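Local coordinates for dehydratase, IlvD/Edd family (Caulobacter crescentus, PDB 5OYN), which catalyses the dehydration of D-xylonate, and of D-gluconate, to 2-dehydro-3-deoxy sugar acids, using a [2Fe-2S] cluster and a magnesium ion, at residues W309-Y313 / F391-K395; T287-P291 / I507-S511; I153-V157 / R253-A258. All blocks are in the same frame, centred on the assembly; numbering follows the deposited sequence.

Interaction 1 (W309-Y313 / F391-K395); sequences WRAAY and FLVLK
Arg310 NE and the backbone carbonyl of Val393 meet through one water, which accepts from NE at 2.7 Å and donates to Val393 O at 2.9 Å. The bridge joins helix 306-312 to the short, weakly bonded strand 392-393. The arginine reaches it because its chain runs extended from CG to NE (chi2 166°, chi3 159°), crossing Val393 at about a right angle. CG1 of Val393 then lies over one face of the guanidinium, offset toward its rim; the poorly hydrated face of a guanidinium can take a methyl group, which suits valine there. Lys395 offers its CE methylene to Arg310 NH2, while the like-charged NZ stays 5.3 Å from that nitrogen.

Toward the interior the contact turns aromatic. Trp309 and Phe391 lie side by side, pointing the same way, with ring planes 57° apart; Trp309 CE3 comes to the edge of the Phe391 ring, 3.9 Å from CD2. At the other end Leu392 CD1 sits over the centre of the Tyr313 ring, 4.0 Å from the centroid, in a CH-pi contact. The backbone of Tyr313 also bonds to that of Gly390, just before Phe391.

The chemistry is thus graded: Trp309 and Phe391 pack in the buried part, Tyr313 is partly exposed, and Arg310 and Lys395 lie toward solvent, where a water makes the polar connection.

Interaction 2 (T287-P291 / I507-S511); sequences TNAQP and ILNAS
The carboxamide of Asn509 projects from strand 507-511 at the segment leading into helix 289-299, and its ND2 serves two acceptors there. The better bond goes to Gln290 OE1, at 3.1 Å with an N-H...O angle of 144°; a weak one, 3.4 Å long, reaches Thr287 O. The two side-chain amides approach from opposite directions with planes 60° apart, and ND2 is tilted out of the Gln290 carbonyl plane. Beside them Pro291 CD packs 3.6 Å from the same nitrogen. An asparagine suits this place: its short amide offers two N-H groups to a buried turn, and its backbone has a positive phi, which asparagine tolerates better than most residues.

Next to this polar point Leu508 CD1 rests against Thr287, 3.6 Å from CG2, giving the threonine methyl an apolar partner.

Further out, Gln290 is bent at chi2 (-87°), which brings OE1 round to the asparagine, while its NE2 donates to Leu576 O; both ends of the amide are therefore used and its rotation is fixed. Thr287 O also receives Gln290 N, and Ser511 OG donates to Asn509 O.

The contact joins the N- and C-terminal family regions close to the metal site, where neighbouring Asn288 touches the magnesium ligand Glu472. Strand 401-404 lies alongside, bonded through the backbone to Leu508 and Ser511 and touching Gln290, while helix 215-225 meets Ala289.

Interaction 3 (I153-V157 / R253-A258); sequences IPAIV and RIVDLA
Helix 241-259 packs here against strand 155-159, an outermost strand of the four-stranded parallel sheet in the N-terminal family region. The axes of the short segments run nearly antiparallel, at 154°, and come within 8.5 Å, a spacing filled by aliphatic side chains.

Ile156 is the central residue from the strand. Its CG1 stands anti to the backbone N (chi1 -167°) and, with the chain extended, CD1 reaches the CB and CG methylenes of Arg253, 3.9 Å from CG. The other branch, CG2, meets Ile254 CD1 at 3.6 Å as the two isoleucines slide past each other in opposite directions. A beta-branched residue suits the place of Ile156, whose two branches serve different partners. Ile254 CD1 reaches on to the Pro154 carbonyl as well.

Leu257, one turn further along the helix, places CD1 4.1 Å from Ile156 CB and also close to Ala155 O. Its own carbonyl faces the Pro154 ring: Pro154 CB lies 3.3 Å from Leu257 O, and CG approaches Ala258 CA. Pro154 and the small Ala258 let the backbones come close, Pro154 CA to Ala258 CA being 5.7 Å.

Arg253 uses only its methylenes in the contact; NE donates to Val358 O, and NH1 forms a salt bridge with Asp256 OD2 that includes a weak hydrogen bond; Asp256 OD1 pairs with Arg13.

On the sheet side, strand 130-135 bonds to Pro154 and Ile156 and touches Ile254; strand 56-61 and helix 73-87 cover Ile254 and Val255 further along.

In the fold
Interactions 1 and 2 form one continuous region, their centres about 11 Å apart. Trp309 CZ2 packs 3.5 Å from Gln290 CG, and Phe391 CZ lies 3.6 Å from Thr287 CA. Helices 289-299 and 306-312 follow each other in the chain, and both contacts reach the three-stranded antiparallel sheet, joining the N-terminal and C-terminal family regions. Interaction 2 lies nearer the active site: the Thr287 side chain is about 9 Å from the bound magnesium ion and about 13 Å from the iron-sulfur cluster. Interaction 3 stands apart, its centre about 34 Å from that of interaction 1 and about 31 Å from that of interaction 2, where helix 241-259 packs on the parallel sheet of the N-terminal family region.

Interaction 1 (W309-Y313 / F391-K395)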
loop_
_atom_site.group_PDB
_atom_site.type_symbol
_atom_site.label_atom_id
_atom_site.label_comp_id
_atom_site.label_asym_id
_atom_site.label_seq_id
_atom_site.Cartn_x
_atom_site.Cartn_y
_atom_site.Cartn_z
ATOM N N TRP A 309 -4.505 45.234 -4.255
ATOM C CA TRP A 309 -3.891 44.750 -5.490
ATOM C C TRP A 309 -3.115 45.846 -6.218
ATOM O O TRP A 309 -2.019 45.585 -6.730
ATOM C CB TRP A 309 -4.949 44.144 -6.418
ATOM C CG TRP A 309 -5.674 42.986 -5.803
ATOM C CD1 TRP A 309 -6.962 42.977 -5.346
ATOM C CD2 TRP A 309 -5.151 41.674 -5.550
ATOM N NE1 TRP A 309 -7.276 41.740 -4.825
ATOM C CE2 TRP A 309 -6.182 40.923 -4.937
ATOM C CE3 TRP A 309 -3.912 41.060 -5.779
ATOM C CZ2 TRP A 309 -6.012 39.587 -4.563
ATOM C CZ3 TRP A 309 -3.745 39.742 -5.407
ATOM C CH2 TRP A 309 -4.789 39.018 -4.807
ATOM N N ARG A 310 -3.669 47.070 -6.295
ATOM C CA ARG A 310 -2.932 48.186 -6.900
ATOM C C ARG A 310 -1.594 48.414 -6.221
ATOM O O ARG A 310 -0.627 48.826 -6.872
ATOM C CB ARG A 310 -3.747 49.489 -6.856
ATOM C CG ARG A 310 -5.025 49.466 -7.662
ATOM C CD ARG A 310 -6.027 50.578 -7.402
ATOM N NE ARG A 310 -6.894 50.659 -8.571
ATOM C CZ ARG A 310 -8.221 50.640 -8.522
ATOM N NH1 ARG A 310 -8.848 50.567 -7.345
ATOM N NH2 ARG A 310 -8.920 50.695 -9.658
ATOM N N ALA A 311 -1.523 48.162 -4.916
ATOM C CA ALA A 311 -0.262 48.280 -4.194
ATOM C C ALA A 311 0.869 47.518 -4.881
ATOM O O ALA A 311 2.002 48.015 -4.965
ATOM C CB ALA A 311 -0.453 47.773 -2.765
ATOM N N ALA A 312 0.570 46.319 -5.399
ATOM C CA ALA A 312 1.566 45.392 -5.919
ATOM C C ALA A 312 1.766 45.473 -7.431
ATOM O O ALA A 312 2.612 44.751 -7.963
ATOM C CB ALA A 312 1.184 43.961 -5.532
ATOM N N TYR A 313 1.034 46.338 -8.137
ATOM C CA TYR A 313 1.160 46.402 -9.595
ATOM C C TYR A 313 2.601 46.672 -10.045
ATOM O O TYR A 313 3.065 46.094 -11.037
ATOM C CB TYR A 313 0.216 47.470 -10.155
ATOM C CG TYR A 313 0.328 47.671 -11.656
ATOM C CD1 TYR A 313 0.195 46.595 -12.532
ATOM C CD2 TYR A 313 0.564 48.933 -12.198
ATOM C CE1 TYR A 313 0.293 46.770 -13.898
ATOM C CE2 TYR A 313 0.673 49.117 -13.566
ATOM C CZ TYR A 313 0.531 48.034 -14.410
ATOM O OH TYR A 313 0.634 48.194 -15.772
ATOM N N PHE A 391 -0.920 42.453 -10.939
ATOM C CA PHE A 391 -2.226 42.540 -11.558
ATOM C C PHE A 391 -2.602 43.999 -11.672
ATOM O O PHE A 391 -2.172 44.835 -10.874
ATOM C CB PHE A 391 -3.276 41.785 -10.748
ATOM C CG PHE A 391 -2.997 40.316 -10.616
ATOM C CD1 PHE A 391 -2.593 39.570 -11.715
ATOM C CD2 PHE A 391 -3.124 39.680 -9.393
ATOM C CE1 PHE A 391 -2.326 38.204 -11.595
ATOM C CE2 PHE A 391 -2.861 38.316 -9.269
ATOM C CZ PHE A 391 -2.461 37.583 -10.370
ATOM N N LEU A 392 -3.381 44.312 -12.693
ATOM C CA LEU A 392 -3.836 45.671 -12.935
ATOM C C LEU A 392 -5.355 45.675 -12.812
ATOM O O LEU A 392 -6.056 45.268 -13.741
ATOM C CB LEU A 392 -3.380 46.158 -14.303
ATOM C CG LEU A 392 -3.878 47.578 -14.581
ATOM C CD1 LEU A 392 -3.450 48.519 -13.450
ATOM C CD2 LEU A 392 -3.395 48.081 -15.923
ATOM N N VAL A 393 -5.882 46.131 -11.674
ATOM C CA VAL A 393 -7.334 46.221 -11.568
ATOM C C VAL A 393 -7.853 47.301 -12.505
ATOM O O VAL A 393 -7.248 48.374 -12.657
ATOM C CB VAL A 393 -7.795 46.448 -10.119
ATOM C CG1 VAL A 393 -7.001 47.522 -9.495
ATOM C CG2 VAL A 393 -9.293 46.789 -10.085
ATOM N N LEU A 394 -8.954 46.989 -13.178
ATOM C CA LEU A 394 -9.565 47.856 -14.168
ATOM C C LEU A 394 -11.013 48.113 -13.780
ATOM O O LEU A 394 -11.713 47.219 -13.284
ATOM C CB LEU A 394 -9.489 47.241 -15.569
ATOM C CG LEU A 394 -8.117 47.188 -16.262
ATOM C CD1 LEU A 394 -8.283 47.073 -17.781
ATOM C CD2 LEU A 394 -7.239 48.396 -15.914
ATOM N N LYS A 395 -11.446 49.350 -13.997
ATOM C CA LYS A 395 -12.753 49.818 -13.581
ATOM C C LYS A 395 -13.438 50.471 -14.770
ATOM O O LYS A 395 -12.786 50.974 -15.691
ATOM C CB LYS A 395 -12.627 50.815 -12.414
ATOM C CG LYS A 395 -13.668 50.642 -11.321
ATOM C CD LYS A 395 -13.139 51.054 -9.935
ATOM C CE LYS A 395 -12.415 52.407 -9.961
ATOM N NZ LYS A 395 -13.318 53.572 -10.210
HETATM O O HOH W 1 -5.717 50.088 -10.946
#

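Interaction 2 (T287-P291 / I507-S511)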
loop_
_atom_site.group_PDB
_atom_site.type_symbol
_atom_site.label_atom_id
_atom_site.label_comp_id
_atom_site.label_asym_id
_atom_site.label_seq_id
_atom_site.Cartn_x
_atom_site.Cartn_y
_atom_site.Cartn_z
ATOM N N THR A 287 -3.817 34.722 -12.279
ATOM C CA THR A 287 -4.968 35.538 -11.915
ATOM C C THR A 287 -5.966 34.787 -11.051
ATOM O O THR A 287 -6.814 35.410 -10.407
ATOM C CB THR A 287 -5.669 36.017 -13.176
ATOM O OG1 THR A 287 -6.189 34.876 -13.874
ATOM C CG2 THR A 287 -4.681 36.782 -14.073
ATOM N N ASN A 288 -5.920 33.461 -11.043
ATOM C CA ASN A 288 -6.819 32.749 -10.153
ATOM C C ASN A 288 -6.410 32.921 -8.703
ATOM O O ASN A 288 -7.233 32.688 -7.810
ATOM C CB ASN A 288 -6.876 31.279 -10.543
ATOM C CG ASN A 288 -7.545 31.074 -11.871
ATOM O OD1 ASN A 288 -8.432 31.834 -12.246
ATOM N ND2 ASN A 288 -7.128 30.053 -12.598
ATOM N N ALA A 289 -5.167 33.348 -8.450
ATOM C CA ALA A 289 -4.756 33.622 -7.078
ATOM C C ALA A 289 -5.642 34.682 -6.440
ATOM O O ALA A 289 -5.878 34.637 -5.223
ATOM C CB ALA A 289 -3.288 34.047 -7.031
ATOM N N GLN A 290 -6.178 35.626 -7.250
ATOM C CA GLN A 290 -6.910 36.750 -6.677
ATOM C C GLN A 290 -8.198 36.297 -5.999
ATOM O O GLN A 290 -8.352 36.537 -4.790
ATOM C CB GLN A 290 -7.150 37.829 -7.737
ATOM C CG GLN A 290 -8.069 38.952 -7.279
ATOM C CD GLN A 290 -9.541 38.665 -7.509
ATOM O OE1 GLN A 290 -9.969 38.442 -8.637
ATOM N NE2 GLN A 290 -10.323 38.676 -6.438
ATOM N N PRO A 291 -9.145 35.641 -6.688
ATOM C CA PRO A 291 -10.315 35.137 -5.950
ATOM C C PRO A 291 -9.929 34.286 -4.758
ATOM O O PRO A 291 -10.595 34.363 -3.720
ATOM C CB PRO A 291 -11.083 34.326 -7.001
ATOM C CG PRO A 291 -10.638 34.849 -8.288
ATOM C CD PRO A 291 -9.212 35.283 -8.116
ATOM N N ILE A 507 -8.284 40.531 -19.514
ATOM C CA ILE A 507 -8.987 41.224 -18.443
ATOM C C ILE A 507 -10.015 40.252 -17.873
ATOM O O ILE A 507 -10.938 39.821 -18.577
ATOM C CB ILE A 507 -9.639 42.520 -18.948
ATOM C CG1 ILE A 507 -8.560 43.552 -19.250
ATOM C CG2 ILE A 507 -10.591 43.095 -17.898
ATOM C CD1 ILE A 507 -8.734 44.222 -20.582
ATOM N N LEU A 508 -9.860 39.912 -16.595
ATOM C CA LEU A 508 -10.458 38.707 -16.042
ATOM C C LEU A 508 -11.234 39.009 -14.778
ATOM O O LEU A 508 -11.029 40.037 -14.129
ATOM C CB LEU A 508 -9.396 37.659 -15.688
ATOM C CG LEU A 508 -8.622 37.126 -16.871
ATOM C CD1 LEU A 508 -7.154 37.252 -16.584
ATOM C CD2 LEU A 508 -9.020 35.693 -17.081
ATOM N N ASN A 509 -12.090 38.046 -14.417
ATOM C CA ASN A 509 -12.801 38.019 -13.137
ATOM C C ASN A 509 -13.736 39.215 -12.985
ATOM O O ASN A 509 -13.940 39.717 -11.873
ATOM C CB ASN A 509 -11.825 37.954 -11.952
ATOM C CG ASN A 509 -10.819 36.816 -12.073
ATOM O OD1 ASN A 509 -11.012 35.869 -12.844
ATOM N ND2 ASN A 509 -9.738 36.903 -11.303
ATOM N N ALA A 510 -14.307 39.675 -14.100
ATOM C CA ALA A 510 -15.075 40.914 -14.098
ATOM C C ALA A 510 -16.296 40.771 -13.204
ATOM O O ALA A 510 -17.143 39.901 -13.430
ATOM C CB ALA A 510 -15.492 41.286 -15.519
ATOM N N SER A 511 -16.370 41.614 -12.178
ATOM C CA SER A 511 -17.470 41.625 -11.231
ATOM C C SER A 511 -18.148 42.993 -11.226
ATOM O O SER A 511 -17.464 44.022 -11.303
ATOM C CB SER A 511 -16.980 41.277 -9.816
ATOM O OG SER A 511 -16.017 40.246 -9.859
#

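Interaction 3 (I153-V157 / R253-A258)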
loop_
_atom_site.group_PDB
_atom_site.type_symbol
_atom_site.label_atom_id
_atom_site.label_comp_id
_atom_site.label_asym_id
_atom_site.label_seq_id
_atom_site.Cartn_x
_atom_site.Cartn_y
_atom_site.Cartn_z
ATOM N N ILE A 153 -7.906 25.193 14.206
ATOM C CA ILE A 153 -7.001 24.358 14.998
ATOM C C ILE A 153 -5.640 24.452 14.320
ATOM O O ILE A 153 -5.585 24.772 13.124
ATOM C CB ILE A 153 -7.496 22.906 15.096
ATOM C CG1 ILE A 153 -7.867 22.359 13.720
ATOM C CG2 ILE A 153 -8.682 22.794 16.022
ATOM C CD1 ILE A 153 -7.848 20.827 13.660
ATOM N N PRO A 154 -4.530 24.210 15.019
ATOM C CA PRO A 154 -3.214 24.368 14.378
ATOM C C PRO A 154 -3.110 23.537 13.103
ATOM O O PRO A 154 -3.451 22.352 13.079
ATOM C CB PRO A 154 -2.231 23.896 15.453
ATOM C CG PRO A 154 -2.988 23.953 16.741
ATOM C CD PRO A 154 -4.424 23.750 16.414
ATOM N N ALA A 155 -2.662 24.188 12.029
ATOM C CA ALA A 155 -2.655 23.629 10.686
ATOM C C ALA A 155 -1.303 23.873 10.037
ATOM O O ALA A 155 -0.524 24.716 10.480
ATOM C CB ALA A 155 -3.752 24.246 9.822
ATOM N N ILE A 156 -1.029 23.127 8.970
ATOM C CA ILE A 156 0.192 23.324 8.194
ATOM C C ILE A 156 -0.038 22.705 6.825
ATOM O O ILE A 156 -0.680 21.655 6.705
ATOM C CB ILE A 156 1.417 22.730 8.933
ATOM C CG1 ILE A 156 2.730 23.190 8.326
ATOM C CG2 ILE A 156 1.341 21.196 9.034
ATOM C CD1 ILE A 156 3.937 22.577 9.063
ATOM N N VAL A 157 0.435 23.395 5.779
ATOM C CA VAL A 157 0.235 22.924 4.414
ATOM C C VAL A 157 1.433 22.092 3.998
ATOM O O VAL A 157 2.586 22.450 4.278
ATOM C CB VAL A 157 0.021 24.091 3.437
ATOM C CG1 VAL A 157 0.289 23.636 2.001
ATOM C CG2 VAL A 157 -1.392 24.659 3.567
ATOM N N ARG A 253 6.772 18.986 12.461
ATOM C CA ARG A 253 6.434 20.345 12.858
ATOM C C ARG A 253 4.991 20.464 13.331
ATOM O O ARG A 253 4.685 21.332 14.152
ATOM C CB ARG A 253 6.690 21.299 11.700
ATOM C CG ARG A 253 6.474 22.745 12.044
ATOM C CD ARG A 253 7.262 23.116 13.287
ATOM N NE ARG A 253 6.931 24.459 13.746
ATOM C CZ ARG A 253 7.409 25.013 14.853
ATOM N NH1 ARG A 253 8.246 24.338 15.627
ATOM N NH2 ARG A 253 7.044 26.247 15.184
ATOM N N ILE A 254 4.086 19.624 12.831
ATOM C CA ILE A 254 2.677 19.874 13.121
ATOM C C ILE A 254 2.359 19.512 14.559
ATOM O O ILE A 254 1.423 20.063 15.142
ATOM C CB ILE A 254 1.756 19.133 12.128
ATOM C CG1 ILE A 254 0.296 19.600 12.255
ATOM C CG2 ILE A 254 1.829 17.623 12.329
ATOM C CD1 ILE A 254 0.090 21.085 12.420
ATOM N N VAL A 255 3.118 18.601 15.170
ATOM C CA VAL A 255 2.839 18.322 16.572
ATOM C C VAL A 255 3.338 19.479 17.438
ATOM O O VAL A 255 2.669 19.882 18.401
ATOM C CB VAL A 255 3.421 16.957 17.006
ATOM C CG1 VAL A 255 3.021 15.865 16.039
ATOM C CG2 VAL A 255 4.906 17.014 17.138
ATOM N N ASP A 256 4.492 20.062 17.080
ATOM C CA ASP A 256 4.954 21.293 17.717
ATOM C C ASP A 256 3.868 22.367 17.681
ATOM O O ASP A 256 3.517 22.948 18.712
ATOM C CB ASP A 256 6.213 21.799 17.014
ATOM C CG ASP A 256 7.461 21.042 17.411
ATOM O OD1 ASP A 256 7.495 20.468 18.526
ATOM O OD2 ASP A 256 8.419 21.044 16.599
ATOM N N LEU A 257 3.313 22.630 16.496
ATOM C CA LEU A 257 2.238 23.603 16.379
ATOM C C LEU A 257 1.034 23.222 17.226
ATOM O O LEU A 257 0.260 24.096 17.630
ATOM C CB LEU A 257 1.805 23.748 14.921
ATOM C CG LEU A 257 2.753 24.306 13.868
ATOM C CD1 LEU A 257 1.964 24.442 12.581
ATOM C CD2 LEU A 257 3.306 25.653 14.297
ATOM N N ALA A 258 0.833 21.933 17.482
ATOM C CA ALA A 258 -0.288 21.541 18.329
ATOM C C ALA A 258 -0.007 21.859 19.790
ATOM O O ALA A 258 -0.911 22.287 20.515
ATOM C CB ALA A 258 -0.594 20.054 18.159
#